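Side-chain contact in heptaprenyl diphosphate synthase (HEPPP synthase) subunit 1 family protein (PDB 5H9D), which pairs with a farnesyl pyrophosphate synthetase chain and probably forms with it the enzyme that makes heptaprenyl diphosphate by prenyl chain elongation: residues I61-L66 with S163-Y168. Numbering follows the deposited sequence.
Sequences ITYNHL and SYFKKY
Phe165 meets Tyr63 across this contact, and the CA of Lys167 lies against the Tyr63 ring; the loop 163-168 passes beside helix 43-65 near its end, in a wide pi-type turn at 61-65. Taken in order along the loop, Phe165 comes first. The CD2/CE2 side of its ring receives the phenol end of Tyr63, made up of OH, CZ and CE2. Phe165 CE2 lies 3.5 Å from Tyr63 CZ, and Tyr63 CE2 sits at the edge of the Phe165 ring, in its plane. The ring centroids are 5.6 Å apart, with the two planes tilted against each other at 47°. Each side chain is extended, its CG anti to its own backbone N (chi1 -168° for Tyr63), and reaches across the gap until the ring ends meet, the two crossing at about a right angle. Phe165 also makes a cation-pi contact with Lys174 and touches Leu177 and His178, so it bridges helix 43-65 and helix 174-180. Lys166 sends its amine to Glu129 of helix 118-140 in a salt bridge, a carboxylate it shares with the hydroxyl of Tyr168. Lys167 contributes mainly backbone, its CA 4.3 Å from Tyr63 CD2, while its side chain runs off to a salt bridge with Asp59, one turn back on helix 43-65. No hydrogen bond joins the two segments, and the 144 Å² they bury is modest. Chemically this is a small aromatic contact of van der Waals character, while the polar ties of Lys166 and Lys167 fasten the loop to two separate helices.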
loop_
_atom_site.group_PDB
_atom_site.type_symbol
_atom_site.label_atom_id
_atom_site.label_comp_id
_atom_site.label_asym_id
_atom_site.label_seq_id
_atom_site.Cartn_x
_atom_site.Cartn_y
_atom_site.Cartn_z
ATOM N N ILE C 61 17.629 0.267 -0.186
ATOM C CA ILE C 61 17.377 -0.533 -1.366
ATOM C C ILE C 61 18.028 0.048 -2.623
ATOM O O ILE C 61 18.588 -0.682 -3.430
ATOM C CB ILE C 61 15.846 -0.720 -1.544
ATOM C CG1 ILE C 61 15.357 -1.762 -0.521
ATOM C CG2 ILE C 61 15.502 -1.112 -2.983
ATOM C CD1 ILE C 61 13.884 -1.688 -0.210
ATOM N N THR C 62 17.994 1.362 -2.767
ATOM C CA THR C 62 18.570 1.989 -3.942
ATOM C C THR C 62 20.091 2.233 -3.828
ATOM O O THR C 62 20.772 2.423 -4.841
ATOM C CB THR C 62 17.823 3.321 -4.257
ATOM O OG1 THR C 62 16.417 3.155 -4.024
ATOM C CG2 THR C 62 17.973 3.681 -5.710
ATOM N N TYR C 63 20.623 2.221 -2.601
ATOM C CA TYR C 63 22.064 2.438 -2.376
ATOM C C TYR C 63 22.896 1.151 -2.260
ATOM O O TYR C 63 24.018 1.083 -2.765
ATOM C CB TYR C 63 22.319 3.286 -1.128
ATOM C CG TYR C 63 23.760 3.757 -1.072
ATOM C CD1 TYR C 63 24.337 4.413 -2.167
ATOM C CD2 TYR C 63 24.557 3.542 0.062
ATOM C CE1 TYR C 63 25.681 4.845 -2.139
ATOM C CE2 TYR C 63 25.904 3.969 0.101
ATOM C CZ TYR C 63 26.457 4.617 -1.005
ATOM O OH TYR C 63 27.781 5.015 -0.993
ATOM N N ASN C 64 22.369 0.150 -1.567
ATOM C CA ASN C 64 23.070 -1.115 -1.433
ATOM C C ASN C 64 22.669 -2.039 -2.591
ATOM O O ASN C 64 23.142 -3.169 -2.700
ATOM C CB ASN C 64 22.745 -1.771 -0.083
ATOM C CG ASN C 64 23.487 -1.124 1.081
ATOM O OD1 ASN C 64 24.588 -0.604 0.910
ATOM N ND2 ASN C 64 22.899 -1.178 2.276
ATOM N N HIS C 65 21.813 -1.534 -3.468
ATOM C CA HIS C 65 21.318 -2.293 -4.617
ATOM C C HIS C 65 20.521 -3.543 -4.258
ATOM O O HIS C 65 20.566 -4.531 -4.976
ATOM C CB HIS C 65 22.465 -2.692 -5.547
ATOM C CG HIS C 65 22.972 -1.572 -6.395
ATOM N ND1 HIS C 65 23.577 -0.452 -5.865
ATOM C CD2 HIS C 65 22.974 -1.401 -7.737
ATOM C CE1 HIS C 65 23.932 0.360 -6.845
ATOM N NE2 HIS C 65 23.577 -0.192 -7.991
ATOM N N LEU C 66 19.799 -3.501 -3.145
ATOM C CA LEU C 66 18.980 -4.633 -2.754
ATOM C C LEU C 66 17.909 -4.818 -3.843
ATOM O O LEU C 66 17.510 -3.856 -4.516
ATOM C CB LEU C 66 18.317 -4.354 -1.410
ATOM C CG LEU C 66 19.250 -3.798 -0.328
ATOM C CD1 LEU C 66 18.442 -3.515 0.937
ATOM C CD2 LEU C 66 20.377 -4.777 -0.036
ATOM N N SER C 163 32.357 8.994 9.471
ATOM C CA SER C 163 32.367 7.706 8.816
ATOM C C SER C 163 30.904 7.342 8.584
ATOM O O SER C 163 30.596 6.335 7.948
ATOM C CB SER C 163 33.021 6.671 9.738
ATOM O OG SER C 163 32.386 6.654 11.012
ATOM N N TYR C 164 30.005 8.169 9.113
ATOM C CA TYR C 164 28.573 7.938 8.968
ATOM C C TYR C 164 28.020 8.450 7.640
ATOM O O TYR C 164 27.839 9.651 7.455
ATOM C CB TYR C 164 27.811 8.584 10.131
ATOM C CG TYR C 164 26.317 8.572 9.949
ATOM C CD1 TYR C 164 25.672 7.474 9.378
ATOM C CD2 TYR C 164 25.542 9.663 10.329
ATOM C CE1 TYR C 164 24.280 7.467 9.180
ATOM C CE2 TYR C 164 24.144 9.666 10.139
ATOM C CZ TYR C 164 23.528 8.564 9.563
ATOM O OH TYR C 164 22.173 8.556 9.370
ATOM N N PHE C 165 27.760 7.526 6.716
ATOM C CA PHE C 165 27.213 7.884 5.416
ATOM C C PHE C 165 25.749 7.485 5.389
ATOM O O PHE C 165 25.410 6.300 5.389
ATOM C CB PHE C 165 27.953 7.176 4.293
ATOM C CG PHE C 165 27.786 7.824 2.937
ATOM C CD1 PHE C 165 28.270 9.099 2.699
ATOM C CD2 PHE C 165 27.215 7.124 1.877
ATOM C CE1 PHE C 165 28.198 9.667 1.427
ATOM C CE2 PHE C 165 27.140 7.688 0.601
ATOM C CZ PHE C 165 27.636 8.962 0.378
ATOM N N LYS C 166 24.909 8.518 5.378
ATOM C CA LYS C 166 23.452 8.461 5.347
ATOM C C LYS C 166 22.782 7.337 4.587
ATOM O O LYS C 166 22.191 6.461 5.195
ATOM C CB LYS C 166 22.922 9.774 4.784
ATOM C CG LYS C 166 23.021 10.947 5.729
ATOM C CD LYS C 166 24.376 11.059 6.403
ATOM C CE LYS C 166 24.323 12.130 7.482
ATOM N NZ LYS C 166 23.187 11.876 8.420
ATOM N N LYS C 167 22.869 7.399 3.261
ATOM C CA LYS C 167 22.258 6.448 2.315
ATOM C C LYS C 167 21.321 7.355 1.534
ATOM O O LYS C 167 21.175 7.225 0.315
ATOM C CB LYS C 167 21.444 5.341 3.002
ATOM C CG LYS C 167 20.119 5.814 3.566
ATOM C CD LYS C 167 19.735 5.047 4.821
ATOM C CE LYS C 167 18.451 5.607 5.428
ATOM N NZ LYS C 167 18.512 7.067 5.719
ATOM N N TYR C 168 20.679 8.275 2.260
ATOM C CA TYR C 168 19.814 9.251 1.618
ATOM C C TYR C 168 20.723 10.378 1.090
ATOM O O TYR C 168 20.300 11.219 0.280
ATOM C CB TYR C 168 18.730 9.784 2.582
ATOM C CG TYR C 168 19.200 10.467 3.847
ATOM C CD1 TYR C 168 19.077 9.847 5.084
ATOM C CD2 TYR C 168 19.764 11.733 3.803
ATOM C CE1 TYR C 168 19.511 10.469 6.242
ATOM C CE2 TYR C 168 20.206 12.369 4.952
ATOM C CZ TYR C 168 20.086 11.737 6.174
ATOM O OH TYR C 168 20.605 12.351 7.303
#